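Local coordinates for uncharacterized hypothetical protein (Parabacteroides merdae, PDB 4EI0) that is of unknown function but belongs to the DUF4466 family and is built largely of antiparallel beta sheets, at residues S14-K22 against Q137-Y146; G49-I60 against K123-S134. One frame throughout, in Å; residues are numbered along the deposited sequence. Where two conformers were deposited one is given.

In the fold
The two interactions share one corner of the fold, since strands 124-133 and 138-147 are consecutive in the chain and adjacent in one antiparallel sheet, joined by bonds such as the probable one between Tyr141 O and Phe129 N. Interaction 2 lies within that sheet: a regular antiparallel ladder, partly buried, with an aromatic face turned inward. Interaction 1 lies nearer the surface and joins different sheets, bringing the edge strand 17-22 of the facing sheet alongside edge strand 138-147. Backbone bonds dominate the ladder of 49-60 with 123-134, whereas 14-22 and 137-146 meet through amide side chains, a tyrosine ring and aliphatic contacts.

Interaction 1. Residues S14-K22 against Q137-Y146; sequences SALSNDCIK and QVAEYKLGPY
Strands 17-22 and 138-146 run the same way, 19° from parallel and 6.3 Å apart at their axes, without forming a ladder, so side chains fill the seam between them. At its start the Gln137 amide reaches over: Leu16 N gives Gln137 OE1 a nearly straight 2.9 Å bond from above the carbonyl plane, and Gln137 NE2 donates to a water that also binds Ser14 O. Asn18 holds CG between its backbone N and carbonyl carbon (chi1 69°), which lays the amide beside Ala139 CB. Asn18 ND2 then bonds Glu140 O at 3.1 Å, from well above that carbonyl's plane, while Asn18 OD1 is taken by Tyr40 OH.

Tyr141 puts one ring face under the backbone of the first strand. Cys20 N, which is buried with no partner in the model, sits over the ring centre; Asp19 CA makes an off-centre CH-pi contact, and Cys20 CB touches Tyr141 CD1 at 3.7 Å. Replacing this tyrosine by an alanine would remove the ring and is likely to leave Cys20 N and CB without its cover. Farther along, Lys22 CD lies 3.8 Å from the Tyr146 ring centroid, over the face opposite Gly144 CA, with Lys22 NZ bonded to Ser24 O. Two amide-borne hydrogen bonds, one water bridge and mostly ring and aliphatic packing are consistent with edge strands closing the side of a beta sandwich.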
loop_
_atom_site.group_PDB
_atom_site.type_symbol
_atom_site.label_atom_id
_atom_site.label_comp_id
_atom_site.label_asym_id
_atom_site.label_seq_id
_atom_site.Cartn_x
_atom_site.Cartn_y
_atom_site.Cartn_z
ATOM N N SER B 14 16.366 -10.282 4.798
ATOM C CA SER B 14 16.176 -10.231 6.257
ATOM C C SER B 14 16.943 -9.063 6.896
ATOM O O SER B 14 17.605 -9.186 7.920
ATOM C CB SER B 14 16.516 -11.564 6.887
ATOM O OG SER B 14 17.679 -12.136 6.290
ATOM N N ALA B 15 16.823 -7.914 6.252
ATOM C CA ALA B 15 17.486 -6.671 6.645
ATOM C C ALA B 15 16.891 -5.564 5.744
ATOM O O ALA B 15 16.147 -5.851 4.806
ATOM C CB ALA B 15 19.007 -6.761 6.433
ATOM N N LEU B 16 17.233 -4.320 6.038
ATOM C CA LEU B 16 16.907 -3.180 5.165
ATOM C C LEU B 16 17.359 -3.442 3.775
ATOM O O LEU B 16 18.491 -3.862 3.562
ATOM C CB LEU B 16 17.630 -1.928 5.659
ATOM C CG LEU B 16 17.276 -0.642 4.919
ATOM C CD1 LEU B 16 15.753 -0.458 4.818
ATOM C CD2 LEU B 16 17.912 0.490 5.715
ATOM N N SER B 17 16.466 -3.267 2.815
ATOM C CA SER B 17 16.820 -3.409 1.424
ATOM C C SER B 17 16.194 -2.293 0.556
ATOM O O SER B 17 15.298 -1.559 0.998
ATOM C CB SER B 17 16.365 -4.761 0.946
ATOM O OG SER B 17 14.967 -4.727 0.855
ATOM N N ASN B 18 16.675 -2.170 -0.681
ATOM C CA ASN B 18 16.187 -1.101 -1.570
ATOM C C ASN B 18 16.243 -1.492 -3.038
ATOM O O ASN B 18 16.947 -2.409 -3.407
ATOM C CB ASN B 18 16.879 0.242 -1.260
ATOM C CG ASN B 18 18.397 0.321 -1.636
ATOM O OD1 ASN B 18 19.005 1.389 -1.503
ATOM N ND2 ASN B 18 18.973 -0.741 -2.120
ATOM N N ASP B 19 15.478 -0.793 -3.855
ATOM C CA ASP B 19 15.479 -0.974 -5.294
ATOM C C ASP B 19 14.972 0.309 -5.916
ATOM O O ASP B 19 14.202 1.004 -5.297
ATOM C CB ASP B 19 14.539 -2.101 -5.687
ATOM C CG ASP B 19 14.626 -2.425 -7.177
ATOM O OD1 ASP B 19 15.718 -2.733 -7.659
ATOM O OD2 ASP B 19 13.616 -2.337 -7.882
ATOM N N CYS B 20 15.446 0.673 -7.102
ATOM C CA CYS B 20 15.034 1.930 -7.693
ATOM C C CYS B 20 14.831 1.742 -9.175
ATOM O O CYS B 20 15.642 1.090 -9.817
ATOM C CB CYS B 20 16.075 3.036 -7.402
ATOM S SG CYS B 20 15.397 4.693 -7.690
ATOM N N ILE B 21 13.752 2.306 -9.711
ATOM C CA ILE B 21 13.429 2.210 -11.143
ATOM C C ILE B 21 13.216 3.606 -11.726
ATOM O O ILE B 21 12.564 4.434 -11.133
ATOM C CB ILE B 21 12.240 1.240 -11.445
ATOM C CG1 ILE B 21 10.873 1.821 -11.063
ATOM C CG2 ILE B 21 12.468 -0.107 -10.752
ATOM C CD1 ILE B 21 9.683 1.117 -11.709
ATOM N N LYS B 22 13.850 3.890 -12.860
ATOM C CA LYS B 22 13.607 5.127 -13.573
ATOM C C LYS B 22 12.206 5.016 -14.142
ATOM O O LYS B 22 11.898 4.024 -14.783
ATOM C CB LYS B 22 14.652 5.293 -14.699
ATOM C CG LYS B 22 14.525 6.600 -15.491
ATOM C CD LYS B 22 15.741 6.853 -16.367
ATOM C CE LYS B 22 15.427 7.853 -17.496
ATOM N NZ LYS B 22 14.773 7.228 -18.679
ATOM N N GLN B 137 20.671 0.046 10.312
ATOM C CA GLN B 137 21.059 -0.498 9.033
ATOM C C GLN B 137 20.949 0.599 7.954
ATOM O O GLN B 137 20.223 1.589 8.133
ATOM C CB GLN B 137 20.199 -1.680 8.668
ATOM C CG GLN B 137 20.673 -2.975 9.284
ATOM C CD GLN B 137 19.782 -4.141 8.923
ATOM O OE1 GLN B 137 18.625 -3.970 8.576
ATOM N NE2 GLN B 137 20.344 -5.355 8.991
ATOM N N VAL B 138 21.701 0.410 6.874
ATOM C CA VAL B 138 21.708 1.304 5.685
ATOM C C VAL B 138 21.606 0.449 4.389
ATOM O O VAL B 138 21.892 -0.720 4.434
ATOM C CB VAL B 138 22.992 2.156 5.663
ATOM C CG1 VAL B 138 23.050 3.061 6.905
ATOM C CG2 VAL B 138 24.221 1.259 5.598
ATOM N N ALA B 139 21.125 1.013 3.264
ATOM C CA ALA B 139 21.202 0.377 1.938
ATOM C C ALA B 139 21.422 1.458 0.888
ATOM O O ALA B 139 21.187 2.633 1.156
ATOM C CB ALA B 139 19.957 -0.424 1.577
ATOM N N GLU B 140 21.842 1.040 -0.309
ATOM C CA GLU B 140 22.241 1.978 -1.358
ATOM C C GLU B 140 21.929 1.371 -2.699
ATOM O O GLU B 140 21.898 0.155 -2.806
ATOM C CB GLU B 140 23.751 2.325 -1.243
ATOM C CG GLU B 140 24.576 2.139 -2.503
ATOM C CD GLU B 140 25.998 2.639 -2.331
ATOM O OE1 GLU B 140 26.686 2.175 -1.395
ATOM O OE2 GLU B 140 26.424 3.505 -3.130
ATOM N N TYR B 141 21.654 2.215 -3.693
ATOM C CA TYR B 141 21.303 1.781 -5.041
ATOM C C TYR B 141 21.700 2.860 -6.036
ATOM O O TYR B 141 21.283 3.995 -5.885
ATOM C CB TYR B 141 19.799 1.526 -5.166
ATOM C CG TYR B 141 19.411 0.643 -6.329
ATOM C CD1 TYR B 141 19.295 1.152 -7.616
ATOM C CD2 TYR B 141 19.180 -0.724 -6.141
ATOM C CE1 TYR B 141 18.961 0.328 -8.681
ATOM C CE2 TYR B 141 18.846 -1.540 -7.197
ATOM C CZ TYR B 141 18.732 -1.008 -8.435
ATOM O OH TYR B 141 18.414 -1.842 -9.415
ATOM N N LYS B 142 22.477 2.497 -7.063
ATOM C CA LYS B 142 22.963 3.457 -8.074
ATOM C C LYS B 142 22.243 3.236 -9.395
ATOM O O LYS B 142 21.971 2.107 -9.769
ATOM C CB LYS B 142 24.475 3.282 -8.318
ATOM C CG LYS B 142 25.300 3.449 -7.053
ATOM C CD LYS B 142 26.790 3.275 -7.290
ATOM C CE LYS B 142 27.579 3.645 -6.046
ATOM N NZ LYS B 142 26.994 4.858 -5.403
ATOM N N LEU B 143 21.941 4.339 -10.087
ATOM C CA LEU B 143 21.367 4.318 -11.410
ATOM C C LEU B 143 22.111 5.325 -12.322
ATOM O O LEU B 143 22.629 6.354 -11.864
ATOM C CB LEU B 143 19.880 4.678 -11.357
ATOM C CG LEU B 143 18.918 3.565 -10.980
ATOM C CD1 LEU B 143 17.514 4.145 -10.988
ATOM C CD2 LEU B 143 19.093 2.414 -11.972
ATOM N N GLY B 144 22.136 5.012 -13.614
ATOM C CA GLY B 144 22.798 5.791 -14.618
ATOM C C GLY B 144 24.180 5.286 -14.969
ATOM O O GLY B 144 24.627 4.279 -14.429
ATOM N N PRO B 145 24.910 6.012 -15.835
ATOM C CA PRO B 145 24.582 7.372 -16.236
ATOM C C PRO B 145 23.523 7.455 -17.280
ATOM O O PRO B 145 23.240 6.498 -17.964
ATOM C CB PRO B 145 25.903 7.915 -16.780
ATOM C CG PRO B 145 26.640 6.723 -17.237
ATOM C CD PRO B 145 26.244 5.616 -16.306
ATOM N N TYR B 146 22.874 8.606 -17.324
ATOM C CA TYR B 146 21.877 8.891 -18.297
ATOM C C TYR B 146 22.299 10.114 -19.132
ATOM O O TYR B 146 22.779 11.101 -18.572
ATOM C CB TYR B 146 20.562 9.218 -17.605
ATOM C CG TYR B 146 19.986 8.102 -16.766
ATOM C CD1 TYR B 146 19.486 6.930 -17.379
ATOM C CD2 TYR B 146 19.947 8.194 -15.395
ATOM C CE1 TYR B 146 18.978 5.892 -16.636
ATOM C CE2 TYR B 146 19.450 7.147 -14.609
ATOM C CZ TYR B 146 18.950 6.021 -15.224
ATOM O OH TYR B 146 18.410 5.021 -14.459
HETATM O O HOH W 1 19.289 -7.759 9.526
#

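Interaction 2. Residues G49-I60 against K123-S134; sequences GKLSSAQVVSSI and KDVQFSFSVKAS
Lys132 O is gripped by two backbone donors, Ser52 N at 2.8 Å and the longer Ser53 N at 3.3 Å, and this double hold marks a classic beta bulge. From Ser53 onward the ladder is regular: Gln55 pairs with Ser130 and Val57 with Ser128 through two backbone bonds each, and Lys132 N returns a bond to Ser53 O.

Serine hydroxyls finish both ends. Lys50 N donates to Ser134 OG at 2.9 Å, beside Gly49, where a beta carbon would clash with that hydroxyl. At the other end a chi1 of 61° folds Ser59 OG back over its own backbone to face Gln126 N, which gives it a straight 2.9 Å bond; a water links the same hydroxyl to Asp124 O. Midway, a second water donates to Ser128 O, lies 2.7 Å from Ser130 OG and accepts from Gln55 NE2.

Gln55, Ser128 and Ser130 share one face; on that of Ala54, Val56, Phe127 and Phe129, Val56 runs alongside Phe129. Val56 CG1 sits almost squarely over the ring, 3.6 Å from the Phe129 centroid, while Val56 CG2 approaches Phe129 CD2 at 3.5 Å. Ser58 CB comes within 3.7 Å of Phe127 CE1.

Strands 96-100 and 138-147 flank this pair, beside 51-58 and 124-133 respectively. From the facing sheet, Phe38 meets both phenylalanine rings, Tyr40 meets Phe129, and Tyr114 packs edge-to-face with Phe127.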
loop_
_atom_site.group_PDB
_atom_site.type_symbol
_atom_site.label_atom_id
_atom_site.label_comp_id
_atom_site.label_asym_id
_atom_site.label_seq_id
_atom_site.Cartn_x
_atom_site.Cartn_y
_atom_site.Cartn_z
ATOM N N GLY B 49 12.667 -3.074 12.581
ATOM C CA GLY B 49 12.610 -1.654 12.822
ATOM C C GLY B 49 11.752 -0.992 11.760
ATOM O O GLY B 49 10.866 -1.615 11.193
ATOM N N LYS B 50 12.012 0.283 11.531
ATOM C CA LYS B 50 11.211 1.110 10.621
ATOM C C LYS B 50 12.111 2.021 9.785
ATOM O O LYS B 50 13.255 2.309 10.144
ATOM C CB LYS B 50 10.197 1.943 11.392
ATOM C CG LYS B 50 9.297 1.226 12.407
ATOM C CD LYS B 50 8.278 0.353 11.750
ATOM C CE LYS B 50 7.417 -0.374 12.756
ATOM N NZ LYS B 50 8.182 -1.534 13.267
ATOM N N LEU B 51 11.583 2.500 8.672
ATOM C CA LEU B 51 12.335 3.384 7.793
ATOM C C LEU B 51 12.545 4.746 8.493
ATOM O O LEU B 51 11.598 5.301 9.017
ATOM C CB LEU B 51 11.591 3.538 6.451
ATOM C CG LEU B 51 11.394 2.265 5.637
ATOM C CD1 LEU B 51 10.830 2.675 4.270
ATOM C CD2 LEU B 51 12.702 1.466 5.441
ATOM N N SER B 52 13.786 5.312 8.424
ATOM C CA SER B 52 14.117 6.631 9.027
ATOM C C SER B 52 14.269 7.791 8.051
ATOM O O SER B 52 13.749 8.905 8.297
ATOM C CB SER B 52 15.407 6.518 9.850
ATOM O OG SER B 52 15.265 5.415 10.765
ATOM N N SER B 53 14.991 7.551 6.964
ATOM C CA SER B 53 15.310 8.616 5.987
ATOM C C SER B 53 15.772 8.043 4.667
ATOM O O SER B 53 16.199 6.888 4.586
ATOM C CB SER B 53 16.350 9.599 6.533
ATOM O OG SER B 53 17.611 8.975 6.727
ATOM N N ALA B 54 15.688 8.878 3.633
ATOM C CA ALA B 54 16.123 8.512 2.274
ATOM C C ALA B 54 16.932 9.681 1.696
ATOM O O ALA B 54 16.707 10.822 2.053
ATOM C CB ALA B 54 14.916 8.207 1.418
ATOM N N GLN B 55 17.846 9.394 0.791
ATOM C CA GLN B 55 18.651 10.413 0.209
ATOM C C GLN B 55 19.011 10.083 -1.229
ATOM O O GLN B 55 19.068 8.920 -1.585
ATOM C CB GLN B 55 19.923 10.537 1.084
ATOM C CG GLN B 55 21.042 11.266 0.461
ATOM C CD GLN B 55 22.231 11.351 1.373
ATOM O OE1 GLN B 55 22.204 12.002 2.403
ATOM N NE2 GLN B 55 23.310 10.717 0.964
ATOM N N VAL B 56 19.186 11.099 -2.074
ATOM C CA VAL B 56 19.754 10.884 -3.416
ATOM C C VAL B 56 20.838 11.923 -3.627
ATOM O O VAL B 56 20.649 13.117 -3.281
ATOM C CB VAL B 56 18.806 11.096 -4.562
ATOM C CG1 VAL B 56 19.316 10.305 -5.757
ATOM C CG2 VAL B 56 17.429 10.743 -4.189
ATOM N N VAL B 57 21.973 11.468 -4.132
ATOM C CA VAL B 57 23.079 12.334 -4.531
ATOM C C VAL B 57 23.136 12.229 -6.053
ATOM O O VAL B 57 23.296 11.151 -6.584
ATOM C CB VAL B 57 24.424 11.868 -3.897
ATOM C CG1 VAL B 57 25.588 12.700 -4.440
ATOM C CG2 VAL B 57 24.382 11.939 -2.362
ATOM N N SER B 58 22.933 13.333 -6.756
ATOM C CA SER B 58 23.122 13.370 -8.221
ATOM C C SER B 58 24.526 13.819 -8.550
ATOM O O SER B 58 25.166 14.481 -7.737
ATOM C CB SER B 58 22.162 14.361 -8.889
ATOM O OG SER B 58 22.372 15.641 -8.371
ATOM N N SER B 59 24.985 13.501 -9.756
ATOM C CA SER B 59 26.365 13.812 -10.144
ATOM C C SER B 59 26.482 15.279 -10.602
ATOM O O SER B 59 27.551 15.807 -10.599
ATOM C CB SER B 59 26.858 12.858 -11.243
ATOM O OG SER B 59 26.058 12.982 -12.378
ATOM N N ILE B 60 25.384 15.890 -11.005
ATOM C CA ILE B 60 25.328 17.310 -11.316
ATOM C C ILE B 60 24.088 17.802 -10.561
ATOM O O ILE B 60 22.984 17.228 -10.670
ATOM C CB ILE B 60 25.164 17.563 -12.824
ATOM C CG1 ILE B 60 26.393 17.093 -13.627
ATOM C CG2 ILE B 60 24.938 19.028 -13.064
ATOM C CD1 ILE B 60 26.146 17.072 -15.126
ATOM N N LYS B 123 25.501 16.459 -21.249
ATOM C CA LYS B 123 26.418 15.633 -20.410
ATOM C C LYS B 123 25.690 14.393 -19.927
ATOM O O LYS B 123 24.577 14.173 -20.308
ATOM C CB LYS B 123 26.943 16.435 -19.226
ATOM C CG LYS B 123 27.807 17.620 -19.602
ATOM C CD LYS B 123 27.971 18.545 -18.411
ATOM C CE LYS B 123 28.512 19.908 -18.809
ATOM N NZ LYS B 123 29.925 19.792 -19.173
ATOM N N ASP B 124 26.321 13.598 -19.095
ATOM C CA ASP B 124 25.702 12.412 -18.498
ATOM C C ASP B 124 25.393 12.785 -17.042
ATOM O O ASP B 124 26.092 13.617 -16.454
ATOM C CB ASP B 124 26.697 11.231 -18.494
ATOM C CG ASP B 124 26.735 10.437 -19.826
ATOM O OD1 ASP B 124 26.198 10.874 -20.861
ATOM O OD2 ASP B 124 27.314 9.323 -19.829
ATOM N N VAL B 125 24.352 12.199 -16.458
ATOM C CA VAL B 125 24.084 12.380 -15.030
ATOM C C VAL B 125 23.827 11.014 -14.412
ATOM O O VAL B 125 23.128 10.175 -15.002
ATOM C CB VAL B 125 22.848 13.259 -14.716
ATOM C CG1 VAL B 125 22.715 13.464 -13.199
ATOM C CG2 VAL B 125 22.911 14.613 -15.417
ATOM N N GLN B 126 24.385 10.781 -13.235
ATOM C CA GLN B 126 24.130 9.523 -12.509
ATOM C C GLN B 126 23.683 9.824 -11.099
ATOM O O GLN B 126 23.809 10.958 -10.597
ATOM C CB GLN B 126 25.329 8.589 -12.506
ATOM C CG GLN B 126 26.554 9.162 -11.869
ATOM C CD GLN B 126 27.758 8.298 -12.142
ATOM O OE1 GLN B 126 28.121 8.051 -13.290
ATOM N NE2 GLN B 126 28.387 7.833 -11.083
ATOM N N PHE B 127 23.148 8.795 -10.456
ATOM C CA PHE B 127 22.450 8.955 -9.199
ATOM C C PHE B 127 22.794 7.845 -8.196
ATOM O O PHE B 127 22.843 6.665 -8.548
ATOM C CB PHE B 127 20.961 8.925 -9.458
ATOM C CG PHE B 127 20.478 10.018 -10.348
ATOM C CD1 PHE B 127 20.125 11.238 -9.826
ATOM C CD2 PHE B 127 20.415 9.831 -11.714
ATOM C CE1 PHE B 127 19.721 12.261 -10.659
ATOM C CE2 PHE B 127 19.966 10.847 -12.561
ATOM C CZ PHE B 127 19.597 12.052 -12.018
ATOM N N SER B 128 22.996 8.242 -6.946
ATOM C CA SER B 128 23.165 7.302 -5.845
ATOM C C SER B 128 22.084 7.505 -4.798
ATOM O O SER B 128 22.039 8.542 -4.117
ATOM C CB SER B 128 24.559 7.460 -5.243
ATOM O OG SER B 128 24.690 6.487 -4.200
ATOM N N PHE B 129 21.179 6.539 -4.719
ATOM C CA PHE B 129 20.045 6.568 -3.756
ATOM C C PHE B 129 20.453 5.784 -2.517
ATOM O O PHE B 129 21.171 4.774 -2.629
ATOM C CB PHE B 129 18.799 5.887 -4.313
ATOM C CG PHE B 129 18.193 6.561 -5.524
ATOM C CD1 PHE B 129 18.739 6.401 -6.774
ATOM C CD2 PHE B 129 17.105 7.416 -5.384
ATOM C CE1 PHE B 129 18.192 7.025 -7.871
ATOM C CE2 PHE B 129 16.563 8.046 -6.483
ATOM C CZ PHE B 129 17.104 7.846 -7.729
ATOM N N SER B 130 20.017 6.233 -1.346
ATOM C CA SER B 130 20.332 5.502 -0.102
ATOM C C SER B 130 19.261 5.720 0.933
ATOM O O SER B 130 18.429 6.649 0.824
ATOM C CB SER B 130 21.681 5.928 0.448
ATOM O OG SER B 130 21.716 7.319 0.679
ATOM N N VAL B 131 19.236 4.818 1.908
ATOM C CA VAL B 131 18.183 4.715 2.907
ATOM C C VAL B 131 18.800 4.338 4.270
ATOM O O VAL B 131 19.772 3.597 4.315
ATOM C CB VAL B 131 17.080 3.680 2.496
ATOM C CG1 VAL B 131 17.683 2.305 2.188
ATOM C CG2 VAL B 131 15.976 3.582 3.550
ATOM N N LYS B 132 18.225 4.854 5.347
ATOM C CA LYS B 132 18.546 4.458 6.720
ATOM C C LYS B 132 17.279 3.938 7.423
ATOM O O LYS B 132 16.220 4.515 7.249
ATOM C CB LYS B 132 19.064 5.670 7.517
ATOM C CG LYS B 132 20.395 6.266 7.022
ATOM C CD LYS B 132 20.814 7.452 7.919
ATOM C CE LYS B 132 21.712 8.494 7.271
ATOM N NZ LYS B 132 23.169 8.389 7.563
ATOM N N ALA B 133 17.416 2.895 8.244
ATOM C CA ALA B 133 16.351 2.407 9.134
ATOM C C ALA B 133 16.698 2.539 10.630
ATOM O O ALA B 133 17.850 2.742 11.012
ATOM C CB ALA B 133 16.062 0.942 8.829
ATOM N N SER B 134 15.705 2.321 11.484
ATOM C CA SER B 134 15.846 2.611 12.918
ATOM C C SER B 134 16.699 1.589 13.696
ATOM O O SER B 134 16.943 1.793 14.866
ATOM C CB SER B 134 14.480 2.741 13.569
ATOM O OG SER B 134 13.786 1.503 13.504
HETATM O O HOH W 2 22.478 8.773 -1.511
HETATM O O HOH W 3 27.699 13.529 -14.378
#